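Local structure of glucose-1-phosphate uridylyltransferase (Sphingomonas elodea, 2UX8) at residues C[14-19]-C[60-65]. The protein probably catalyses the transfer of a uridylyl group from UTP to alpha-D-glucose 1-phosphate, yielding UDP-glucose and diphosphate. Sequence-based numbering, arbitrary orientation.
Sequences LRKAVF and IEQMIF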
loop_
_atom_site.group_PDB
_atom_site.type_symbol
_atom_site.label_atom_id
_atom_site.label_comp_id
_atom_site.label_asym_id
_atom_site.label_seq_id
_atom_site.Cartn_x
_atom_site.Cartn_y
_atom_site.Cartn_z
ATOM N N LEU C 14 -14.797 24.636 -17.977
ATOM C CA LEU C 14 -14.487 23.862 -16.793
ATOM C C LEU C 14 -14.343 22.417 -17.188
ATOM O O LEU C 14 -15.313 21.699 -17.431
ATOM C CB LEU C 14 -15.526 24.004 -15.685
ATOM C CG LEU C 14 -16.972 23.697 -15.954
ATOM C CD1 LEU C 14 -17.643 23.342 -14.662
ATOM C CD2 LEU C 14 -17.604 24.906 -16.577
ATOM N N ARG C 15 -13.087 22.030 -17.286
ATOM C CA ARG C 15 -12.708 20.689 -17.633
ATOM C C ARG C 15 -12.195 20.120 -16.320
ATOM O O ARG C 15 -11.490 19.120 -16.311
ATOM C CB ARG C 15 -11.587 20.742 -18.679
ATOM C CG ARG C 15 -10.661 21.952 -18.518
ATOM C CD ARG C 15 -9.281 21.720 -19.136
ATOM N NE ARG C 15 -8.258 22.589 -18.544
ATOM C CZ ARG C 15 -6.948 22.363 -18.615
ATOM N NH1 ARG C 15 -6.494 21.293 -19.255
ATOM N NH2 ARG C 15 -6.090 23.195 -18.034
ATOM N N LYS C 16 -12.558 20.753 -15.202
ATOM C CA LYS C 16 -12.042 20.273 -13.928
ATOM C C LYS C 16 -12.970 20.192 -12.737
ATOM O O LYS C 16 -13.809 21.060 -12.502
ATOM C CB LYS C 16 -10.805 21.085 -13.537
ATOM C CG LYS C 16 -9.689 21.004 -14.554
ATOM C CD LYS C 16 -8.481 21.824 -14.151
ATOM C CE LYS C 16 -7.357 21.632 -15.160
ATOM N NZ LYS C 16 -6.413 22.776 -15.164
ATOM N N ALA C 17 -12.781 19.122 -11.978
ATOM C CA ALA C 17 -13.555 18.851 -10.779
ATOM C C ALA C 17 -12.624 18.413 -9.651
ATOM O O ALA C 17 -11.655 17.676 -9.870
ATOM C CB ALA C 17 -14.579 17.769 -11.057
ATOM N N VAL C 18 -12.921 18.877 -8.442
ATOM C CA VAL C 18 -12.120 18.537 -7.274
ATOM C C VAL C 18 -12.927 17.659 -6.342
ATOM O O VAL C 18 -14.056 17.991 -5.996
ATOM C CB VAL C 18 -11.680 19.797 -6.520
ATOM C CG1 VAL C 18 -10.960 19.418 -5.235
ATOM C CG2 VAL C 18 -10.781 20.623 -7.405
ATOM N N PHE C 19 -12.343 16.535 -5.935
ATOM C CA PHE C 19 -13.032 15.597 -5.049
ATOM C C PHE C 19 -12.342 15.470 -3.708
ATOM O O PHE C 19 -11.275 14.875 -3.617
ATOM C CB PHE C 19 -13.092 14.207 -5.677
ATOM C CG PHE C 19 -13.720 14.170 -7.043
ATOM C CD1 PHE C 19 -13.056 14.687 -8.150
ATOM C CD2 PHE C 19 -14.966 13.593 -7.225
ATOM C CE1 PHE C 19 -13.627 14.618 -9.418
ATOM C CE2 PHE C 19 -15.547 13.521 -8.488
ATOM C CZ PHE C 19 -14.878 14.031 -9.587
ATOM N N ILE C 60 -16.858 17.185 -17.674
ATOM C CA ILE C 60 -15.591 17.438 -17.019
ATOM C C ILE C 60 -14.546 16.429 -17.494
ATOM O O ILE C 60 -14.840 15.246 -17.634
ATOM C CB ILE C 60 -15.789 17.385 -15.496
ATOM C CG1 ILE C 60 -16.545 18.645 -15.088
ATOM C CG2 ILE C 60 -14.456 17.251 -14.758
ATOM C CD1 ILE C 60 -16.796 18.741 -13.644
ATOM N N GLU C 61 -13.330 16.891 -17.763
ATOM C CA GLU C 61 -12.301 15.974 -18.236
ATOM C C GLU C 61 -11.040 15.861 -17.394
ATOM O O GLU C 61 -10.070 15.249 -17.817
ATOM C CB GLU C 61 -11.912 16.306 -19.674
ATOM C CG GLU C 61 -11.430 17.713 -19.873
ATOM C CD GLU C 61 -11.175 18.037 -21.328
ATOM O OE1 GLU C 61 -12.007 17.674 -22.179
ATOM O OE2 GLU C 61 -10.148 18.668 -21.627
ATOM N N GLN C 62 -11.044 16.436 -16.204
ATOM C CA GLN C 62 -9.878 16.355 -15.336
ATOM C C GLN C 62 -10.333 16.238 -13.883
ATOM O O GLN C 62 -10.776 17.213 -13.271
ATOM C CB GLN C 62 -8.978 17.589 -15.533
ATOM C CG GLN C 62 -7.818 17.731 -14.536
ATOM C CD GLN C 62 -6.663 16.784 -14.805
ATOM O OE1 GLN C 62 -5.974 16.900 -15.820
ATOM N NE2 GLN C 62 -6.444 15.841 -13.894
ATOM N N MET C 63 -10.247 15.026 -13.344
ATOM C CA MET C 63 -10.621 14.777 -11.958
ATOM C C MET C 63 -9.385 14.968 -11.093
ATOM O O MET C 63 -8.323 14.414 -11.389
ATOM C CB MET C 63 -11.096 13.343 -11.777
ATOM C CG MET C 63 -11.980 12.869 -12.872
ATOM S SD MET C 63 -13.397 13.935 -13.011
ATOM C CE MET C 63 -14.638 12.783 -12.865
ATOM N N ILE C 64 -9.493 15.765 -10.041
ATOM C CA ILE C 64 -8.347 15.931 -9.171
ATOM C C ILE C 64 -8.781 15.564 -7.762
ATOM O O ILE C 64 -9.623 16.214 -7.153
ATOM C CB ILE C 64 -7.699 17.360 -9.298
ATOM C CG1 ILE C 64 -7.704 18.081 -7.964
ATOM C CG2 ILE C 64 -8.377 18.171 -10.386
ATOM C CD1 ILE C 64 -6.400 17.958 -7.229
ATOM N N PHE C 65 -8.234 14.445 -7.293
ATOM C CA PHE C 65 -8.519 13.897 -5.965
ATOM C C PHE C 65 -7.554 14.444 -4.930
ATOM O O PHE C 65 -6.343 14.366 -5.114
ATOM C CB PHE C 65 -8.348 12.366 -5.938
ATOM C CG PHE C 65 -9.417 11.594 -6.656
ATOM C CD1 PHE C 65 -10.272 12.205 -7.568
ATOM C CD2 PHE C 65 -9.535 10.222 -6.454
ATOM C CE1 PHE C 65 -11.218 11.458 -8.267
ATOM C CE2 PHE C 65 -10.486 9.471 -7.160
ATOM C CZ PHE C 65 -11.322 10.095 -8.062
#
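Ala17 joins the neighbouring strand through both backbone polar atoms: its N donates to Gln62 O (3.1 Å), and its O receives Ile64 N (2.9 Å) almost head-on. Phe19 N then reaches Ile64 O at 3.0 Å, continuing the parallel pairing of 16-19 with 62-65. On the face carrying Ala17, Phe19, Met63 and Phe65, the packing is apolar. CE1 of Phe65 sits over one face of the Phe19 ring, 3.7 Å from Phe19 CD1, with the two ring planes 57° apart. Met63, its chain folded back at chi2 (-58°), brings SD to the edge of the same ring, 4.8 Å from the centroid, a Met-aromatic contact. An alanine in place of Phe19 would probably leave Met63 SD and Phe65 CE1 without the ring they share beneath helix 47-57. Ala17 CB meets Ile60 CD1 at 3.5 Å. On the other face, Lys16 CG runs alongside Gln62 CB, and Val18 CG2 beside Ile64 CG1; Lys16 NZ goes on to hydrogen-bond Ile129 O and forms a salt bridge with Glu133, which also pairs with Arg15. Two adjacent parallel strands linked through helix 47-57 form a beta-alpha-beta crossover, part of the Rossmann-like core of this GT-A nucleotidyltransferase.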